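Local coordinates for protein superoxide dismutase (Porphyromonas gingivalis, PDB 1UES) that converts superoxide radicals into oxygen and hydrogen peroxide as a homodimer, using one manganese or iron ion per subunit that is alternately reduced and oxidised, at residues D37-N40 / K41-G45; E49-L53 / N54-Q58; G91-G94 / E95-K99. The protein carries 1 engineered substitution. One frame throughout, in Å; residues are numbered along the deposited sequence.

In the fold
Contacts 1 and 2 belong to the alpha-hairpin region, contact 3 to the C-terminal one. Helix 21-42 ends in contact 1 and helix 53-59 begins in contact 2; the two touch through Leu39 and Leu53, their centres 12 Å apart. Contact 3, early in helix 91-101, lies about 17 Å from contact 2 by nearest atoms. All three are partly buried, each with a buried apolar side (Leu39 and Ile43; Ile56 and Val57; Leu93 and Ile97), and contact 1 also exposes aliphatic residues. Chemistry differs with position: backbone bonds run out in contact 1; contact 2 has an aspartate at the N-cap position, touching a threonine hydroxyl and a water; contact 3 has regular helical bonding with a water bridge.

Contact 1. Residues D37-N40 / K41-G45; sequences DNLN and KLIIG
The carbonyl oxygen of Asn38 takes two backbone N-H groups at once: a nearly straight bond from Leu42 N to Asn38 O of 2.9 Å (167° at the hydrogen), and a weak one from Lys41 N to the same Asn38 O, 3.2 Å long and bent to 121°. Lys41 N is in turn shared, since it also reaches Asp37 O at 3.0 Å. Leu42 lays its side chain over the gripped oxygen, with CG 3.3 Å from Asn38 O, and its isobutyl group goes on to touch Ile64 and Asn67 of helix 62-79. One residue further on, Ile43 N bonds to Leu39 O at 3.2 Å. These bonds lie in the last turn of helix 21-42, the long first helix of the alpha-hairpin in iron/manganese superoxide dismutases, where the chain leaves the helix for the loop before helix 53-59. On the buried side Leu39 CD1 meets Ile43 CG2 at 3.7 Å, the two side chains crossing at a slant. Ile43 turns CG1 between its own backbone N and carbonyl carbon (chi1 58°), which brings that carbon over Leu39 O and sets CG2 against the leucine. Branched aliphatic residues suit this face, which packs on His3 and Phe48. Asn40 sits where the helix meets the N-terminal residues, tying them to it by accepting the backbone N-H of His3 on OD1. Toward solvent the side chains are mixed: beside the aliphatic Leu42 and Ile44, Lys41 runs out extended, with CG 3.4 Å from Asp37 O. Ile44 CG1 lies against Asn40 O at 3.5 Å.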
loop_
_atom_site.group_PDB
_atom_site.type_symbol
_atom_site.label_atom_id
_atom_site.label_comp_id
_atom_site.label_asym_id
_atom_site.label_seq_id
_atom_site.Cartn_x
_atom_site.Cartn_y
_atom_site.Cartn_z
ATOM N N ASP A 37 -8.847 -2.172 16.878
ATOM C CA ASP A 37 -8.508 -1.324 18.030
ATOM C C ASP A 37 -8.639 0.169 17.699
ATOM O O ASP A 37 -9.218 0.961 18.479
ATOM C CB ASP A 37 -7.090 -1.631 18.507
ATOM C CG ASP A 37 -6.966 -2.992 19.175
ATOM O OD1 ASP A 37 -8.010 -3.645 19.473
ATOM O OD2 ASP A 37 -5.804 -3.426 19.384
ATOM N N ASN A 38 -8.132 0.572 16.535
ATOM C CA ASN A 38 -8.219 1.971 16.143
ATOM C C ASN A 38 -9.668 2.352 15.917
ATOM O O ASN A 38 -10.090 3.441 16.279
ATOM C CB ASN A 38 -7.436 2.219 14.848
ATOM C CG ASN A 38 -5.925 2.155 15.048
ATOM O OD1 ASN A 38 -5.420 2.130 16.191
ATOM N ND2 ASN A 38 -5.187 2.133 13.925
ATOM N N LEU A 39 -10.446 1.450 15.319
ATOM C CA LEU A 39 -11.834 1.779 15.066
ATOM C C LEU A 39 -12.534 1.981 16.411
ATOM O O LEU A 39 -13.264 2.939 16.579
ATOM C CB LEU A 39 -12.517 0.647 14.293
ATOM C CG LEU A 39 -14.030 0.796 14.167
ATOM C CD1 LEU A 39 -14.336 2.075 13.416
ATOM C CD2 LEU A 39 -14.597 -0.431 13.445
ATOM N N ASN A 40 -12.274 1.091 17.366
ATOM C CA ASN A 40 -12.925 1.202 18.670
ATOM C C ASN A 40 -12.575 2.509 19.371
ATOM O O ASN A 40 -13.394 3.068 20.089
ATOM C CB ASN A 40 -12.552 0.007 19.551
ATOM C CG ASN A 40 -13.365 -1.240 19.212
ATOM O OD1 ASN A 40 -14.484 -1.158 18.735
ATOM N ND2 ASN A 40 -12.776 -2.409 19.453
ATOM N N LYS A 41 -11.358 3.008 19.173
ATOM C CA LYS A 41 -10.989 4.260 19.820
ATOM C C LYS A 41 -11.575 5.473 19.121
ATOM O O LYS A 41 -12.050 6.427 19.767
ATOM C CB LYS A 41 -9.487 4.452 19.847
ATOM C CG LYS A 41 -8.748 3.477 20.703
ATOM C CD LYS A 41 -7.281 3.780 20.580
ATOM C CE LYS A 41 -6.426 2.793 21.318
ATOM N NZ LYS A 41 -5.004 3.064 20.991
ATOM N N LEU A 42 -11.511 5.461 17.797
ATOM C CA LEU A 42 -11.992 6.598 17.048
ATOM C C LEU A 42 -13.485 6.846 17.058
ATOM O O LEU A 42 -13.918 7.983 16.813
ATOM C CB LEU A 42 -11.506 6.536 15.598
ATOM C CG LEU A 42 -10.004 6.565 15.331
ATOM C CD1 LEU A 42 -9.788 6.150 13.883
ATOM C CD2 LEU A 42 -9.419 7.935 15.614
ATOM N N ILE A 43 -14.289 5.830 17.341
ATOM C CA ILE A 43 -15.727 6.073 17.314
ATOM C C ILE A 43 -16.270 6.613 18.619
ATOM O O ILE A 43 -17.411 7.072 18.676
ATOM C CB ILE A 43 -16.533 4.830 16.914
ATOM C CG1 ILE A 43 -16.249 3.666 17.866
ATOM C CG2 ILE A 43 -16.196 4.471 15.469
ATOM C CD1 ILE A 43 -16.985 2.362 17.464
ATOM N N ILE A 44 -15.459 6.567 19.668
ATOM C CA ILE A 44 -15.897 7.113 20.949
ATOM C C ILE A 44 -16.153 8.619 20.775
ATOM O O ILE A 44 -15.289 9.356 20.276
ATOM C CB ILE A 44 -14.808 6.934 22.030
ATOM C CG1 ILE A 44 -14.615 5.450 22.327
ATOM C CG2 ILE A 44 -15.183 7.724 23.284
ATOM C CD1 ILE A 44 -13.318 5.152 23.036
ATOM N N GLY A 45 -17.337 9.071 21.179
ATOM C CA GLY A 45 -17.647 10.489 21.083
ATOM C C GLY A 45 -18.196 10.924 19.742
ATOM O O GLY A 45 -18.332 12.119 19.492
#

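Contact 2. Residues E49-L53 / N54-Q58; sequences ENADL and NTIVQ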
loop_
_atom_site.group_PDB
_atom_site.type_symbol
_atom_site.label_atom_id
_atom_site.label_comp_id
_atom_site.label_asym_id
_atom_site.label_seq_id
_atom_site.Cartn_x
_atom_site.Cartn_y
_atom_site.Cartn_z
ATOM N N GLU A 49 -20.871 5.628 17.861
ATOM C CA GLU A 49 -20.629 4.956 19.131
ATOM C C GLU A 49 -21.344 3.635 19.280
ATOM O O GLU A 49 -20.752 2.642 19.729
ATOM C CB GLU A 49 -21.054 5.857 20.289
ATOM C CG GLU A 49 -20.065 6.905 20.622
ATOM C CD GLU A 49 -20.385 7.612 21.928
ATOM O OE1 GLU A 49 -21.584 7.723 22.311
ATOM O OE2 GLU A 49 -19.425 8.063 22.579
ATOM N N ASN A 50 -22.613 3.609 18.909
ATOM C CA ASN A 50 -23.396 2.400 19.051
ATOM C C ASN A 50 -23.839 1.778 17.743
ATOM O O ASN A 50 -24.712 0.912 17.736
ATOM C CB ASN A 50 -24.610 2.706 19.927
ATOM C CG ASN A 50 -24.303 3.752 20.986
ATOM O OD1 ASN A 50 -25.014 4.764 21.125
ATOM N ND2 ASN A 50 -23.233 3.519 21.740
ATOM N N ALA A 51 -23.229 2.210 16.642
ATOM C CA ALA A 51 -23.564 1.736 15.312
ATOM C C ALA A 51 -22.934 0.390 14.966
ATOM O O ALA A 51 -21.869 0.031 15.477
ATOM C CB ALA A 51 -23.126 2.775 14.279
ATOM N N ASP A 52 -23.598 -0.358 14.087
ATOM C CA ASP A 52 -23.039 -1.634 13.660
ATOM C C ASP A 52 -21.985 -1.312 12.606
ATOM O O ASP A 52 -21.998 -0.244 11.964
ATOM C CB ASP A 52 -24.121 -2.542 13.076
ATOM C CG ASP A 52 -24.875 -1.880 11.959
ATOM O OD1 ASP A 52 -25.093 -2.506 10.904
ATOM O OD2 ASP A 52 -25.269 -0.714 12.145
ATOM N N LEU A 53 -21.071 -2.240 12.396
ATOM C CA LEU A 53 -19.996 -1.996 11.445
ATOM C C LEU A 53 -20.487 -1.578 10.073
ATOM O O LEU A 53 -19.992 -0.638 9.479
ATOM C CB LEU A 53 -19.121 -3.244 11.354
ATOM C CG LEU A 53 -17.855 -3.135 10.498
ATOM C CD1 LEU A 53 -16.992 -1.985 10.967
ATOM C CD2 LEU A 53 -17.096 -4.484 10.585
ATOM N N ASN A 54 -21.477 -2.284 9.559
ATOM C CA ASN A 54 -22.009 -1.943 8.259
ATOM C C ASN A 54 -22.472 -0.485 8.150
ATOM O O ASN A 54 -22.254 0.183 7.134
ATOM C CB ASN A 54 -23.158 -2.881 7.959
ATOM C CG ASN A 54 -23.151 -3.341 6.548
ATOM O OD1 ASN A 54 -24.037 -2.991 5.774
ATOM N ND2 ASN A 54 -22.148 -4.130 6.191
ATOM N N THR A 55 -23.116 0.015 9.202
ATOM C CA THR A 55 -23.593 1.403 9.210
ATOM C C THR A 55 -22.401 2.354 9.183
ATOM O O THR A 55 -22.390 3.349 8.476
ATOM C CB THR A 55 -24.435 1.677 10.478
ATOM O OG1 THR A 55 -25.631 0.891 10.427
ATOM C CG2 THR A 55 -24.805 3.155 10.596
ATOM N N ILE A 56 -21.372 2.043 9.959
ATOM C CA ILE A 56 -20.217 2.921 9.961
ATOM C C ILE A 56 -19.538 2.967 8.590
ATOM O O ILE A 56 -19.075 4.019 8.166
ATOM C CB ILE A 56 -19.189 2.484 11.031
ATOM C CG1 ILE A 56 -19.858 2.465 12.407
ATOM C CG2 ILE A 56 -18.006 3.433 11.021
ATOM C CD1 ILE A 56 -19.005 1.779 13.494
ATOM N N VAL A 57 -19.460 1.830 7.900
ATOM C CA VAL A 57 -18.819 1.831 6.593
ATOM C C VAL A 57 -19.655 2.593 5.561
ATOM O O VAL A 57 -19.104 3.224 4.674
ATOM C CB VAL A 57 -18.549 0.385 6.065
ATOM C CG1 VAL A 57 -17.891 0.450 4.673
ATOM C CG2 VAL A 57 -17.624 -0.377 7.037
ATOM N N GLN A 58 -20.975 2.524 5.681
ATOM C CA GLN A 58 -21.846 3.241 4.742
ATOM C C GLN A 58 -21.873 4.744 4.956
ATOM O O GLN A 58 -22.107 5.504 4.008
ATOM C CB GLN A 58 -23.296 2.764 4.838
ATOM C CG GLN A 58 -23.519 1.284 4.856
ATOM C CD GLN A 58 -24.970 0.923 5.083
ATOM O OE1 GLN A 58 -25.552 0.155 4.315
ATOM N NE2 GLN A 58 -25.564 1.457 6.149
HETATM O O HOH W 1 -22.661 -4.787 10.441
#
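Asn54 sets CB beside Asp52 OD1, and its backbone N-H goes to a water, 2.9 Å from Asn54 N to the water oxygen, that also donates weakly to that carboxylate oxygen. Thr55 follows. Its hydroxyl OG1 donates to Asp52 OD2, at a modelled 2.4 Å that is too short to be taken at face value, and the two side chains meet at about a right angle. Asp52 occupies the N-cap of helix 53-59, and its CG stands between its own N and carbonyl carbon (chi1 55°), which folds the carboxylate back over the first turn. Ile56 then donates its N-H to Asp52 O, N to O 3.1 Å, nearly straight, and leans CG1 on Ala51 CB at 3.8 Å; its side chain also packs on Ile64 and Ala68 of helix 62-79. Val57 N closes the next rung on Leu53 O at 3.0 Å, and its CG2 looks toward Leu53 CD1 across a looser 4.3 Å. Leucine, isoleucine and valine suit this inner face, where Leu53 also reaches Thr71 and Asn75. A carboxylate at a helix start should be favoured by the helix dipole, so Asp52 is probably ionised; the threonine hydroxyl and, weakly, the water lie beside it.

Contact 3. Residues G91-G94 / E95-K99; sequences GKLG and EAIDK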
loop_
_atom_site.group_PDB
_atom_site.type_symbol
_atom_site.label_atom_id
_atom_site.label_comp_id
_atom_site.label_asym_id
_atom_site.label_seq_id
_atom_site.Cartn_x
_atom_site.Cartn_y
_atom_site.Cartn_z
ATOM N N GLY A 91 -24.829 -22.965 -8.890
ATOM C CA GLY A 91 -26.081 -22.330 -8.523
ATOM C C GLY A 91 -26.333 -21.040 -9.275
ATOM O O GLY A 91 -25.883 -20.858 -10.413
ATOM N N LYS A 92 -27.039 -20.120 -8.631
ATOM C CA LYS A 92 -27.355 -18.857 -9.270
ATOM C C LYS A 92 -26.109 -18.012 -9.504
ATOM O O LYS A 92 -26.001 -17.316 -10.517
ATOM C CB LYS A 92 -28.350 -18.074 -8.430
ATOM C CG LYS A 92 -27.946 -17.973 -6.995
ATOM C CD LYS A 92 -29.147 -17.693 -6.132
ATOM C CE LYS A 92 -29.207 -16.214 -5.770
ATOM N NZ LYS A 92 -29.619 -16.033 -4.344
ATOM N N LEU A 93 -25.174 -18.050 -8.566
ATOM C CA LEU A 93 -23.960 -17.264 -8.757
ATOM C C LEU A 93 -23.189 -17.803 -9.954
ATOM O O LEU A 93 -22.742 -17.038 -10.810
ATOM C CB LEU A 93 -23.078 -17.299 -7.506
ATOM C CG LEU A 93 -21.833 -16.420 -7.675
ATOM C CD1 LEU A 93 -22.219 -15.008 -8.073
ATOM C CD2 LEU A 93 -21.066 -16.423 -6.363
ATOM N N GLY A 94 -23.025 -19.119 -10.021
ATOM C CA GLY A 94 -22.312 -19.699 -11.148
ATOM C C GLY A 94 -22.947 -19.313 -12.473
ATOM O O GLY A 94 -22.258 -18.934 -13.419
ATOM N N GLU A 95 -24.272 -19.401 -12.547
ATOM C CA GLU A 95 -24.982 -19.037 -13.764
ATOM C C GLU A 95 -24.898 -17.533 -14.046
ATOM O O GLU A 95 -24.816 -17.126 -15.206
ATOM C CB GLU A 95 -26.445 -19.487 -13.673
ATOM C CG GLU A 95 -26.613 -20.990 -13.409
ATOM C CD GLU A 95 -26.381 -21.861 -14.646
ATOM O OE1 GLU A 95 -25.234 -22.325 -14.864
ATOM O OE2 GLU A 95 -27.351 -22.094 -15.403
ATOM N N ALA A 96 -24.905 -16.715 -12.991
ATOM C CA ALA A 96 -24.822 -15.266 -13.147
ATOM C C ALA A 96 -23.450 -14.887 -13.706
ATOM O O ALA A 96 -23.338 -14.003 -14.540
ATOM C CB ALA A 96 -25.061 -14.566 -11.802
ATOM N N ILE A 97 -22.413 -15.563 -13.224
ATOM C CA ILE A 97 -21.051 -15.315 -13.688
ATOM C C ILE A 97 -20.926 -15.740 -15.161
ATOM O O ILE A 97 -20.322 -15.032 -15.970
ATOM C CB ILE A 97 -20.024 -16.105 -12.820
ATOM C CG1 ILE A 97 -19.806 -15.375 -11.490
ATOM C CG2 ILE A 97 -18.688 -16.265 -13.561
ATOM C CD1 ILE A 97 -19.055 -16.185 -10.467
ATOM N N ASP A 98 -21.488 -16.901 -15.498
ATOM C CA ASP A 98 -21.436 -17.407 -16.872
ATOM C C ASP A 98 -22.182 -16.452 -17.798
ATOM O O ASP A 98 -21.660 -16.031 -18.838
ATOM C CB ASP A 98 -22.091 -18.788 -16.962
ATOM C CG ASP A 98 -21.105 -19.932 -16.764
ATOM O OD1 ASP A 98 -21.542 -21.105 -16.873
ATOM O OD2 ASP A 98 -19.898 -19.675 -16.510
ATOM N N LYS A 99 -23.401 -16.094 -17.422
ATOM C CA LYS A 99 -24.190 -15.197 -18.256
ATOM C C LYS A 99 -23.566 -13.817 -18.386
ATOM O O LYS A 99 -23.503 -13.258 -19.480
ATOM C CB LYS A 99 -25.623 -15.053 -17.719
ATOM C CG LYS A 99 -26.580 -14.358 -18.712
ATOM C CD LYS A 99 -28.012 -14.211 -18.197
ATOM C CE LYS A 99 -28.855 -13.436 -19.215
ATOM N NZ LYS A 99 -29.902 -12.547 -18.596
HETATM O O HOH W 2 -19.563 -19.583 -13.862
#
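Leu93 holds CG anti to its backbone N (chi1 -177°), while Ile97, one turn on, swings CG1 beside its own N (chi1 -78°); the two side chains thereby lean into each other on the buried face. The end methyl of Ile97, CD1, comes at a slant against the branch carbon of Leu93, CG, at 3.9 Å, with no polar atom in the approach. The same turn of Ile97 lays its CG1 over the carbonyl oxygen of Leu93, which already accepts the N-H of Ile97 at 2.8 Å between Ile97 N and Leu93 O. The neighbouring rungs are alike: Ala96 N to Lys92 O measures 2.8 Å, and Glu95 N to Gly91 O is 3.0 Å. This unbroken i to i+4 ladder belongs to the first turns of helix 91-101, in the C-terminal region of the subunit. Its apolar side faces the end of the chain and the sheet: Leu93 packs on Trp184, Val187 and Glu188 of helix 184-190, and Ala96 and Ile97 rest on Leu134 of strand 134-140. The small methyl of Ala96 suits a place so near the backbone, with CB 3.2 Å from Lys92 O. Gly91 has positive phi (63°), a backbone shape that glycine adopts readily, and the bare CA of Gly94 suits its buried position. Lys92 sends its amino group to the carbonyl oxygen of Tyr191, the last residue. Glu95 keeps CG beside Gly91 O, and its chain bends beyond it at chi2. Gly94 O has two partners, the N-H of Asp98 and a water that donates to it at 2.8 Å; the same water donates to Asp98 OD2 at 2.7 Å, bridging the carboxylate to the helix backbone.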